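Local atomic coordinates of MIP07328p (Drosophila melanogaster, PDB entry 6FKK), a protein that probably acts as a semaphorin guidance cue, a membrane-attached chemorepellent that binds semaphorin receptors and steers growing axons. Residues 297-301 against 384-389; 372-377 against 432-436; 389-393 against 404-408; 409-415 against 447-451; 491-495 against 505-509. All blocks are in the same frame, centred on the assembly; numbering follows the deposited sequence.

Contact 1: 297-301 against 384-389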
# COMPACT_ATOMS: atom_id res chain seq x y z
N PRO A 297 -17.60 12.10 -5.97
CA PRO A 297 -16.90 11.07 -5.20
C PRO A 297 -16.64 9.82 -6.03
O PRO A 297 -17.56 9.24 -6.62
CB PRO A 297 -17.84 10.78 -4.02
CG PRO A 297 -19.18 11.32 -4.46
CD PRO A 297 -18.88 12.49 -5.34
N GLY A 298 -15.38 9.43 -6.10
CA GLY A 298 -14.98 8.31 -6.93
C GLY A 298 -13.78 7.60 -6.36
O GLY A 298 -12.93 8.21 -5.72
N SER A 299 -13.72 6.29 -6.60
CA SER A 299 -12.60 5.46 -6.20
C SER A 299 -12.15 4.62 -7.38
O SER A 299 -12.94 4.32 -8.29
CB SER A 299 -12.97 4.54 -5.03
OG SER A 299 -13.50 5.30 -3.95
N ALA A 300 -10.88 4.23 -7.37
CA ALA A 300 -10.34 3.45 -8.47
C ALA A 300 -9.17 2.61 -7.98
O ALA A 300 -8.50 2.95 -7.00
CB ALA A 300 -9.89 4.34 -9.63
N VAL A 301 -8.93 1.51 -8.69
CA VAL A 301 -7.78 0.65 -8.46
C VAL A 301 -6.92 0.69 -9.72
O VAL A 301 -7.40 0.34 -10.81
CB VAL A 301 -8.18 -0.79 -8.13
CG1 VAL A 301 -6.95 -1.68 -8.09
CG2 VAL A 301 -8.92 -0.84 -6.81
N HIS A 384 -19.62 5.05 -0.82
CA HIS A 384 -18.45 4.54 -0.12
C HIS A 384 -17.23 4.70 -1.01
O HIS A 384 -17.33 4.75 -2.24
CB HIS A 384 -18.63 3.07 0.30
CG HIS A 384 -18.87 2.14 -0.84
ND1 HIS A 384 -20.11 1.59 -1.11
CD2 HIS A 384 -18.03 1.64 -1.78
CE1 HIS A 384 -20.02 0.80 -2.16
NE2 HIS A 384 -18.77 0.82 -2.59
N ARG A 385 -16.07 4.76 -0.37
CA ARG A 385 -14.79 4.87 -1.05
C ARG A 385 -13.92 3.66 -0.73
O ARG A 385 -14.03 3.08 0.36
CB ARG A 385 -14.04 6.15 -0.65
CG ARG A 385 -14.79 7.44 -0.93
CD ARG A 385 -14.08 8.64 -0.30
NE ARG A 385 -14.70 9.91 -0.66
CZ ARG A 385 -14.28 10.69 -1.65
NH1 ARG A 385 -13.24 10.32 -2.39
NH2 ARG A 385 -14.90 11.84 -1.91
N LEU A 386 -13.06 3.29 -1.67
CA LEU A 386 -12.11 2.21 -1.43
C LEU A 386 -10.98 2.69 -0.53
O LEU A 386 -10.54 3.84 -0.61
CB LEU A 386 -11.55 1.69 -2.75
CG LEU A 386 -12.53 1.07 -3.74
CD1 LEU A 386 -11.79 0.57 -4.97
CD2 LEU A 386 -13.33 -0.06 -3.11
N THR A 387 -10.49 1.78 0.33
CA THR A 387 -9.51 2.16 1.35
C THR A 387 -8.33 1.21 1.44
O THR A 387 -7.23 1.64 1.81
CB THR A 387 -10.19 2.26 2.72
OG1 THR A 387 -10.80 1.01 3.06
CG2 THR A 387 -11.24 3.36 2.73
N ALA A 388 -8.51 -0.07 1.12
CA ALA A 388 -7.48 -1.08 1.29
C ALA A 388 -7.31 -1.89 0.01
O ALA A 388 -8.15 -1.84 -0.89
CB ALA A 388 -7.79 -2.01 2.47
N ILE A 389 -6.22 -2.65 -0.05
CA ILE A 389 -5.88 -3.41 -1.25
C ILE A 389 -5.07 -4.63 -0.84
O ILE A 389 -4.28 -4.58 0.10
CB ILE A 389 -5.10 -2.53 -2.25
CG1 ILE A 389 -4.78 -3.30 -3.54
CG2 ILE A 389 -3.84 -1.98 -1.61
CD1 ILE A 389 -5.93 -3.34 -4.52

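Contact 2: 372-377 against 432-436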
# COMPACT_ATOMS: atom_id res chain seq x y z
N HIS A 372 -2.36 -1.15 -18.56
CA HIS A 372 -3.52 -1.08 -19.45
C HIS A 372 -3.97 0.35 -19.72
O HIS A 372 -4.93 0.55 -20.48
CB HIS A 372 -4.72 -1.89 -18.94
CG HIS A 372 -4.43 -3.35 -18.78
ND1 HIS A 372 -5.08 -4.14 -17.86
CD2 HIS A 372 -3.57 -4.17 -19.43
CE1 HIS A 372 -4.63 -5.38 -17.94
NE2 HIS A 372 -3.71 -5.42 -18.89
N GLY A 373 -3.33 1.36 -19.12
CA GLY A 373 -3.67 2.74 -19.39
C GLY A 373 -5.00 3.20 -18.84
O GLY A 373 -5.50 4.24 -19.25
N ARG A 374 -5.59 2.44 -17.91
CA ARG A 374 -6.87 2.78 -17.33
C ARG A 374 -7.00 2.05 -16.00
O ARG A 374 -6.27 1.08 -15.75
CB ARG A 374 -8.03 2.42 -18.27
CG ARG A 374 -8.07 0.96 -18.70
CD ARG A 374 -9.40 0.60 -19.35
NE ARG A 374 -9.75 1.50 -20.45
CZ ARG A 374 -10.64 2.49 -20.36
NH1 ARG A 374 -11.26 2.72 -19.21
NH2 ARG A 374 -10.90 3.25 -21.42
N PRO A 375 -7.91 2.48 -15.13
CA PRO A 375 -8.10 1.77 -13.86
C PRO A 375 -8.62 0.37 -14.07
O PRO A 375 -9.40 0.09 -14.99
CB PRO A 375 -9.12 2.64 -13.12
CG PRO A 375 -9.02 3.98 -13.75
CD PRO A 375 -8.69 3.73 -15.18
N LEU A 376 -8.17 -0.54 -13.21
CA LEU A 376 -8.69 -1.91 -13.22
C LEU A 376 -10.10 -1.99 -12.64
O LEU A 376 -10.81 -2.96 -12.92
CB LEU A 376 -7.75 -2.82 -12.45
CG LEU A 376 -6.30 -2.84 -12.94
CD1 LEU A 376 -5.46 -3.76 -12.07
CD2 LEU A 376 -6.25 -3.28 -14.39
N LEU A 377 -10.50 -1.00 -11.85
CA LEU A 377 -11.84 -0.94 -11.28
C LEU A 377 -12.12 0.50 -10.91
O LEU A 377 -11.27 1.17 -10.32
CB LEU A 377 -11.96 -1.84 -10.03
CG LEU A 377 -13.27 -1.77 -9.26
CD1 LEU A 377 -14.38 -2.45 -10.03
CD2 LEU A 377 -13.12 -2.41 -7.89
N ARG A 432 -10.23 -4.33 -25.41
CA ARG A 432 -11.18 -3.99 -24.36
C ARG A 432 -10.82 -4.73 -23.08
O ARG A 432 -10.69 -5.96 -23.08
CB ARG A 432 -12.62 -4.33 -24.79
CG ARG A 432 -13.65 -3.99 -23.73
CD ARG A 432 -15.07 -4.34 -24.16
NE ARG A 432 -16.04 -4.04 -23.12
CZ ARG A 432 -16.40 -4.90 -22.17
NH1 ARG A 432 -15.87 -6.12 -22.14
NH2 ARG A 432 -17.29 -4.55 -21.25
N LEU A 433 -10.67 -3.97 -22.00
CA LEU A 433 -10.41 -4.52 -20.67
C LEU A 433 -11.70 -4.49 -19.87
O LEU A 433 -12.30 -3.43 -19.70
CB LEU A 433 -9.32 -3.72 -19.96
CG LEU A 433 -9.18 -3.92 -18.45
CD1 LEU A 433 -8.63 -5.30 -18.14
CD2 LEU A 433 -8.30 -2.84 -17.84
N LYS A 434 -12.13 -5.66 -19.39
CA LYS A 434 -13.33 -5.75 -18.58
C LYS A 434 -12.99 -6.21 -17.18
O LYS A 434 -11.92 -6.79 -16.93
CB LYS A 434 -14.37 -6.69 -19.22
CG LYS A 434 -13.98 -8.15 -19.30
CD LYS A 434 -15.11 -8.95 -19.93
CE LYS A 434 -14.83 -10.45 -19.94
NZ LYS A 434 -15.98 -11.21 -20.52
N THR A 435 -13.90 -5.95 -16.25
CA THR A 435 -13.70 -6.21 -14.83
C THR A 435 -14.72 -7.25 -14.38
O THR A 435 -15.92 -6.96 -14.32
CB THR A 435 -13.83 -4.93 -14.01
OG1 THR A 435 -12.86 -3.98 -14.45
CG2 THR A 435 -13.63 -5.21 -12.53
N VAL A 436 -14.25 -8.45 -14.07
CA VAL A 436 -15.10 -9.54 -13.60
C VAL A 436 -15.17 -9.44 -12.08
O VAL A 436 -14.24 -9.83 -11.38
CB VAL A 436 -14.58 -10.91 -14.05
CG1 VAL A 436 -15.51 -12.01 -13.57
CG2 VAL A 436 -14.42 -10.94 -15.57

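Contact 3: 389-393 against 404-408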
# COMPACT_ATOMS: atom_id res chain seq x y z
N ILE A 389 -6.22 -2.65 -0.05
CA ILE A 389 -5.88 -3.41 -1.25
C ILE A 389 -5.07 -4.63 -0.84
O ILE A 389 -4.28 -4.58 0.10
CB ILE A 389 -5.10 -2.53 -2.25
CG1 ILE A 389 -4.78 -3.30 -3.54
CG2 ILE A 389 -3.84 -1.98 -1.61
CD1 ILE A 389 -5.93 -3.34 -4.52
N ALA A 390 -5.30 -5.74 -1.53
CA ALA A 390 -4.55 -6.97 -1.35
C ALA A 390 -4.75 -7.84 -2.58
O ALA A 390 -5.80 -7.76 -3.23
CB ALA A 390 -4.98 -7.72 -0.08
N VAL A 391 -3.74 -8.64 -2.91
CA VAL A 391 -3.73 -9.41 -4.15
C VAL A 391 -3.35 -10.86 -3.85
O VAL A 391 -2.41 -11.12 -3.10
CB VAL A 391 -2.74 -8.82 -5.17
CG1 VAL A 391 -2.73 -9.66 -6.44
CG2 VAL A 391 -3.10 -7.38 -5.49
N HIS A 392 -4.11 -11.79 -4.44
CA HIS A 392 -3.71 -13.19 -4.53
C HIS A 392 -3.20 -13.42 -5.95
O HIS A 392 -4.02 -13.58 -6.87
CB HIS A 392 -4.87 -14.13 -4.21
CG HIS A 392 -4.51 -15.58 -4.20
ND1 HIS A 392 -5.43 -16.58 -3.96
CD2 HIS A 392 -3.32 -16.21 -4.40
CE1 HIS A 392 -4.82 -17.76 -4.01
NE2 HIS A 392 -3.54 -17.56 -4.28
N PRO A 393 -1.89 -13.45 -6.18
CA PRO A 393 -1.39 -13.42 -7.55
C PRO A 393 -1.37 -14.79 -8.22
O PRO A 393 -1.15 -15.82 -7.58
CB PRO A 393 0.04 -12.88 -7.38
CG PRO A 393 0.44 -13.35 -6.03
CD PRO A 393 -0.81 -13.33 -5.19
N ASP A 404 -4.71 -12.58 -11.49
CA ASP A 404 -4.54 -12.01 -10.16
C ASP A 404 -5.92 -11.70 -9.57
O ASP A 404 -6.67 -10.89 -10.13
CB ASP A 404 -3.69 -10.74 -10.22
CG ASP A 404 -2.25 -11.02 -10.56
OD1 ASP A 404 -1.87 -12.21 -10.58
OD2 ASP A 404 -1.49 -10.06 -10.80
N VAL A 405 -6.25 -12.34 -8.46
CA VAL A 405 -7.48 -12.02 -7.74
C VAL A 405 -7.21 -10.84 -6.83
O VAL A 405 -6.38 -10.93 -5.91
CB VAL A 405 -7.99 -13.23 -6.95
CG1 VAL A 405 -9.32 -12.90 -6.28
CG2 VAL A 405 -8.14 -14.43 -7.87
N ILE A 406 -7.89 -9.73 -7.08
CA ILE A 406 -7.63 -8.47 -6.39
C ILE A 406 -8.70 -8.24 -5.34
O ILE A 406 -9.90 -8.33 -5.63
CB ILE A 406 -7.57 -7.30 -7.39
CG1 ILE A 406 -6.48 -7.55 -8.43
CG2 ILE A 406 -7.34 -5.99 -6.66
CD1 ILE A 406 -6.62 -6.71 -9.68
N TYR A 407 -8.27 -7.93 -4.12
CA TYR A 407 -9.16 -7.66 -3.01
C TYR A 407 -9.07 -6.19 -2.63
O TYR A 407 -7.97 -5.63 -2.55
CB TYR A 407 -8.81 -8.53 -1.80
CG TYR A 407 -8.95 -10.02 -2.05
CD1 TYR A 407 -7.98 -10.72 -2.76
CD2 TYR A 407 -10.04 -10.73 -1.56
CE1 TYR A 407 -8.10 -12.07 -2.99
CE2 TYR A 407 -10.16 -12.09 -1.78
CZ TYR A 407 -9.19 -12.76 -2.50
OH TYR A 407 -9.31 -14.11 -2.72
N SER A 408 -10.22 -5.57 -2.39
CA SER A 408 -10.26 -4.16 -2.05
C SER A 408 -11.32 -3.93 -0.97
O SER A 408 -12.41 -4.48 -1.04
CB SER A 408 -10.56 -3.29 -3.28
OG SER A 408 -10.47 -1.91 -2.97

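Contact 4: 409-415 against 447-451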
# COMPACT_ATOMS: atom_id res chain seq x y z
N GLY A 409 -10.97 -3.11 0.02
CA GLY A 409 -11.90 -2.79 1.08
C GLY A 409 -12.40 -1.36 1.02
O GLY A 409 -11.81 -0.52 0.34
N THR A 410 -13.49 -1.07 1.73
CA THR A 410 -14.11 0.25 1.72
C THR A 410 -14.16 0.82 3.13
O THR A 410 -13.96 0.12 4.12
CB THR A 410 -15.53 0.18 1.13
OG1 THR A 410 -16.40 -0.49 2.06
CG2 THR A 410 -15.53 -0.57 -0.18
N ASP A 411 -14.44 2.13 3.20
CA ASP A 411 -14.76 2.76 4.47
C ASP A 411 -16.12 2.33 4.99
O ASP A 411 -16.46 2.61 6.15
CB ASP A 411 -14.70 4.28 4.35
CG ASP A 411 -15.60 4.82 3.25
OD1 ASP A 411 -16.35 4.03 2.64
OD2 ASP A 411 -15.57 6.05 3.01
N ASP A 412 -16.92 1.66 4.15
CA ASP A 412 -18.21 1.12 4.56
C ASP A 412 -18.05 -0.19 5.32
O ASP A 412 -18.91 -0.53 6.15
CB ASP A 412 -19.08 0.92 3.31
CG ASP A 412 -20.55 0.74 3.63
OD1 ASP A 412 -20.91 0.69 4.82
OD2 ASP A 412 -21.35 0.64 2.68
N GLY A 413 -16.97 -0.93 5.08
CA GLY A 413 -16.78 -2.25 5.64
C GLY A 413 -16.98 -3.39 4.66
O GLY A 413 -17.02 -4.55 5.09
N LYS A 414 -17.10 -3.10 3.37
CA LYS A 414 -17.30 -4.12 2.36
C LYS A 414 -15.97 -4.54 1.76
O LYS A 414 -14.97 -3.82 1.81
CB LYS A 414 -18.24 -3.62 1.26
CG LYS A 414 -19.54 -3.02 1.75
CD LYS A 414 -20.53 -2.84 0.60
CE LYS A 414 -21.73 -2.01 1.02
NZ LYS A 414 -22.37 -2.52 2.25
N VAL A 415 -15.97 -5.73 1.16
CA VAL A 415 -14.80 -6.28 0.48
C VAL A 415 -15.23 -6.70 -0.92
O VAL A 415 -16.26 -7.37 -1.08
CB VAL A 415 -14.19 -7.47 1.25
CG1 VAL A 415 -13.10 -8.13 0.42
CG2 VAL A 415 -13.65 -7.00 2.59
N GLY A 447 -20.75 0.53 9.74
CA GLY A 447 -20.09 1.81 9.93
C GLY A 447 -18.57 1.75 9.86
O GLY A 447 -17.93 2.65 9.32
N THR A 448 -18.00 0.67 10.39
CA THR A 448 -16.56 0.61 10.59
C THR A 448 -15.82 0.56 9.26
O THR A 448 -16.21 -0.18 8.35
CB THR A 448 -16.18 -0.60 11.44
OG1 THR A 448 -16.83 -1.77 10.91
CG2 THR A 448 -16.62 -0.40 12.89
N PRO A 449 -14.75 1.34 9.10
CA PRO A 449 -13.95 1.30 7.87
C PRO A 449 -12.84 0.27 7.93
O PRO A 449 -12.39 -0.16 9.00
CB PRO A 449 -13.36 2.72 7.79
CG PRO A 449 -13.98 3.50 8.94
CD PRO A 449 -14.37 2.48 9.95
N ILE A 450 -12.38 -0.12 6.75
CA ILE A 450 -11.35 -1.15 6.59
C ILE A 450 -10.01 -0.46 6.40
O ILE A 450 -9.81 0.28 5.42
CB ILE A 450 -11.67 -2.08 5.42
CG1 ILE A 450 -12.96 -2.86 5.70
CG2 ILE A 450 -10.51 -3.03 5.15
CD1 ILE A 450 -13.35 -3.81 4.59
N ARG A 451 -9.07 -0.71 7.32
CA ARG A 451 -7.76 -0.06 7.29
C ARG A 451 -6.75 -0.84 6.45
O ARG A 451 -6.03 -0.25 5.64
CB ARG A 451 -7.24 0.11 8.72
CG ARG A 451 -8.09 1.04 9.58
CD ARG A 451 -7.94 2.49 9.14
NE ARG A 451 -8.68 3.41 10.01
CZ ARG A 451 -9.83 3.98 9.68
NH1 ARG A 451 -10.39 3.73 8.50
NH2 ARG A 451 -10.44 4.80 10.53

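Contact 5: 491-495 against 505-509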
# COMPACT_ATOMS: atom_id res chain seq x y z
N GLN A 491 -17.76 -16.85 -10.68
CA GLN A 491 -16.70 -16.50 -11.62
C GLN A 491 -15.36 -16.28 -10.91
O GLN A 491 -14.52 -15.51 -11.37
CB GLN A 491 -17.07 -15.29 -12.47
CG GLN A 491 -18.16 -15.59 -13.48
CD GLN A 491 -18.40 -14.44 -14.43
OE1 GLN A 491 -18.52 -13.29 -14.02
NE2 GLN A 491 -18.45 -14.75 -15.72
N ASP A 492 -15.16 -16.96 -9.78
CA ASP A 492 -13.85 -17.01 -9.14
C ASP A 492 -12.98 -17.99 -9.91
O ASP A 492 -13.37 -19.15 -10.10
CB ASP A 492 -13.98 -17.44 -7.68
CG ASP A 492 -12.71 -17.19 -6.87
OD1 ASP A 492 -11.60 -17.51 -7.35
OD2 ASP A 492 -12.82 -16.69 -5.73
N PRO A 493 -11.80 -17.57 -10.39
CA PRO A 493 -10.95 -18.49 -11.17
C PRO A 493 -10.50 -19.72 -10.40
O PRO A 493 -10.01 -20.67 -11.02
CB PRO A 493 -9.75 -17.61 -11.56
CG PRO A 493 -9.73 -16.52 -10.54
CD PRO A 493 -11.17 -16.25 -10.21
N ILE A 494 -10.67 -19.73 -9.08
CA ILE A 494 -10.21 -20.85 -8.27
C ILE A 494 -11.31 -21.86 -7.95
O ILE A 494 -11.01 -22.99 -7.55
CB ILE A 494 -9.56 -20.34 -6.97
CG1 ILE A 494 -8.41 -21.24 -6.54
CG2 ILE A 494 -10.59 -20.22 -5.85
CD1 ILE A 494 -7.53 -20.62 -5.48
N CYS A 495 -12.58 -21.48 -8.11
CA CYS A 495 -13.70 -22.39 -7.87
C CYS A 495 -14.17 -22.98 -9.20
O CYS A 495 -14.39 -22.25 -10.17
CB CYS A 495 -14.87 -21.68 -7.18
SG CYS A 495 -14.49 -20.75 -5.66
N LYS A 505 -15.54 -27.06 -6.01
CA LYS A 505 -14.22 -27.41 -5.50
C LYS A 505 -13.21 -26.29 -5.72
O LYS A 505 -13.31 -25.52 -6.68
CB LYS A 505 -13.70 -28.70 -6.15
CG LYS A 505 -14.43 -29.95 -5.70
CD LYS A 505 -13.85 -31.20 -6.34
CE LYS A 505 -14.55 -32.45 -5.84
NZ LYS A 505 -14.02 -33.68 -6.49
N ASN A 506 -12.23 -26.22 -4.83
CA ASN A 506 -11.13 -25.27 -4.91
C ASN A 506 -9.99 -25.91 -5.69
O ASN A 506 -9.50 -26.98 -5.32
CB ASN A 506 -10.68 -24.86 -3.51
CG ASN A 506 -9.61 -23.78 -3.53
OD1 ASN A 506 -8.58 -23.92 -4.18
ND2 ASN A 506 -9.86 -22.70 -2.80
N LEU A 507 -9.56 -25.26 -6.77
CA LEU A 507 -8.54 -25.85 -7.63
C LEU A 507 -7.15 -25.81 -7.02
O LEU A 507 -6.28 -26.58 -7.44
CB LEU A 507 -8.53 -25.15 -8.99
CG LEU A 507 -9.79 -25.30 -9.85
CD1 LEU A 507 -9.58 -24.68 -11.21
CD2 LEU A 507 -10.17 -26.76 -9.98
N ALA A 508 -6.91 -24.93 -6.04
CA ALA A 508 -5.59 -24.82 -5.45
C ALA A 508 -5.40 -25.74 -4.26
O ALA A 508 -4.32 -26.34 -4.10
CB ALA A 508 -5.32 -23.37 -5.03
N THR A 509 -6.42 -25.89 -3.41
CA THR A 509 -6.32 -26.69 -2.20
C THR A 509 -6.82 -28.12 -2.39
O THR A 509 -6.12 -29.07 -2.03
CB THR A 509 -7.10 -26.02 -1.06
OG1 THR A 509 -8.49 -25.90 -1.42
CG2 THR A 509 -6.54 -24.63 -0.76

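Contact 1: 297-301 against 384-389
With chi1 at -54°, the hydroxyl of Ser299 stands beside its own backbone N and is turned toward the chain where Arg385 meets Leu386. There OG accepts the N-H of Leu386 (N to OG 3.1 Å) in a fairly straight bond, 157° at the hydrogen, the one hydrogen bond that spans the two segments. Arg385 CB lies next to the same hydroxyl, 3.5 Å from OG. From CG to NE the arginine chain is extended, carrying the guanidinium to the start of the other segment, where Pro297 CB covers one face of it, 3.8 Å from NH2. Farther along, apolar branches take over. Leu386 CD1 meets Val301 CG2 at 3.7 Å, the two side chains crossing at about a right angle, while Val301 CG1 rests more loosely on Ile389 CD1 at 4.1 Å. The strand directions differ by only 16°, but the axes stay 7.7 Å apart, so no backbone ladder forms and side chains do most of the bridging. Val288 of strand 282-290 packs on both Leu386 and Ile389. Such face-to-face packing of successive blades is the inter-blade layer of the Sema domain beta-propeller.

Contact 2: 372-377 against 432-436
The irregular segment 372-377 runs past strand 432-436 without backbone pairing, coming nearest where the CA atoms of Leu377 and Thr435 are 6.6 Å apart and those of His372 and Leu433 7.8 Å. Leu433 carries most of the packing: its CG is anti to the backbone N (chi1 165°), which pushes both methyls toward the loop. CD2 approaches His372 ND1 obliquely to the ring at 3.5 Å, the two side chains crossing at about a right angle. Arg374, its chain bent at chi3, slides past the leucine in the opposite direction and lays its CG 3.9 Å from CD2 of Leu433. Leu376 CD2 touches the same Leu433 methyl at 4.0 Å. Thr435 supplies the polar link, donating OG1-H to Leu376 O (OG1 to O 2.8 Å) from 32° off the carbonyl plane, while its CG2 packs on Leu377 CD1 at 3.8 Å. Replacing Thr435 with an alanine would probably cost Leu376 O a donor and open a gap beside the Leu377 methyl. Asn420 ND2 of strand 414-423 is a second donor to Leu376 O, and Phe418 of that strand touches both Leu377 and Thr435. Leu376 and Leu377 together face Val301 in a classic beta bulge; the loop, which runs into strand 377-380, is thus held on strand 298-305 of one sheet while also meeting strand 432-442, an outermost strand of the next.

Contact 3: 389-393 against 404-408
Ala390 and Tyr407 form a hydrogen-bonded pair in the antiparallel hairpin of strands 386-396 and 402-410. Tyr407 N gives its hydrogen to Ala390 O at 2.6 Å, and Ala390 N returns one to Tyr407 O at 2.9 Å. His392 and Val405 repeat the pattern, with His392 N bonded to Val405 O at 2.8 Å; Val391 and Ile406 are the non-hydrogen-bonded pair in between. On the face bearing Val391, Ile389 CD1 lies 3.7 Å from Ile406 CG2, the two side chains side by side and pointing the same way, with Tyr286 packed against both. The other face carries the tyrosine. Its chi1 of -62° lays the ring along the neighbouring strand, so that Ala390 O sits at the ring edge, in plane, and His392 CB comes 4.0 Å from CE1 of Tyr407. The polar ends point onward: Tyr407 OH bonds Leu475 O and His392 ND1 bonds His476 NE2. At the far end, Asp404 OD1 lies 3.3 Å from Pro393 CA and accepts Gln394 N, while OD2 takes the hydroxyls of Ser279 and Tyr286 as partners. This up-and-down pairing of the first two strands is that of a beta-propeller blade.

Contact 4: 409-415 against 447-451
Thr410 OG1 is gripped by three backbone N-H groups of the turn that follows it: Lys414 N at 3.0 Å, well directed at 158°, and more weakly by those of Asp412 and Gly413. The turn is thereby folded round the threonine hydroxyl, and the Thr410 carbonyl, which also takes a weak bond from Gly413 N, meets the other segment. Thr410 O accepts Ile450 N (3.1 Å), the one hydrogen bond across the contact, with the donor tilted 26° from the carbonyl plane. Pro449 CB lies 4.0 Å from Asp411 CB and 3.5 Å from Asp411 O. The Ile450 side chain points into the turn. Its CG1 stands beside its own backbone N (chi1 -64°), and CD1 lies 3.7 Å from Gly413 C and 3.8 Å from CG2 of Val415. With an alanine in place of Ile450 the turn is likely to lose its filling, and Val415 CG2 its apolar neighbour. Within the turn, Lys414 NZ makes a salt bridge with Asp412 OD2 (3.3 Å) and also bonds Gln442 OE1. The turn joins strands 402-410 and 414-423, while segment 447-451 leads from strand 432-442 to strand 452-456 of the next sheet; Val464 of strand 461-465 in that sheet touches both Ile450 and Val415.

Contact 5: 491-495 against 505-509
Ile494 O takes the N-H of Leu507 (N to O 2.8 Å) in a straight bond, 164° at the hydrogen and nearly along the C=O axis. Beside it, the Ile494 side chain spreads over the next residues of the other segment: CD1 touches Ala508 CB at 3.6 Å, and CG1 lies 3.6 Å from Asn506 OD1, the two side chains approaching at a slant. Leu507 lies alongside the Ile494 carbonyl, its CD1 4.0 Å from Pro493 O. Cys495 and Asn506 face each other as an antiparallel non-hydrogen-bonded pair. One shell out, two side chains set the backbone. Asn506, with CG anti to the backbone N (chi1 -175°), uses OD1 to accept Ala508 N in the carbonyl plane at 2.7 Å and Thr509 N from above that plane at 3.0 Å; this pair of bonds turns the chain after strand 503-506 and fixes the amide's rotation. Asp492 OD1 takes Ile494 N at 3.0 Å in an Asx turn, met on the anti side of the carboxylate, within the type I beta turn from Asp492 to Cys495. Farther out, Asp492 OD2 bonds His476 ND1, and Gln521 NE2 donates to the carbonyls of Pro493 and Cys495. Cys495 SG closes a disulfide with Cys478. A short antiparallel ladder pinned by disulfides is the core of the small, cysteine-rich PSI (plexin repeat) domain that accompanies the semaphorin propeller.

Overall arrangement
Contacts 1 to 4 belong to the Sema domain propeller and contact 5 to the plexin repeat. Contact 3 builds one sheet from within, by backbone ladders, whereas contacts 1 and 2 join that sheet to the preceding one through side chains. Contact 1 is the most buried and combines one serine hydrogen bond with aliphatic packing; contact 2, partly buried and with an exposed histidine, mixes leucine packing with histidine and arginine. They meet where Val301 pairs with Leu376 and Leu377. Contacts 3, 4 and 5 are partly buried, the last two with exposed residues. Contact 4 ties the sheet to the next through a polar turn. Contact 3 also reaches contact 5, Val405 touching Pro493 and His392 touching Ile494.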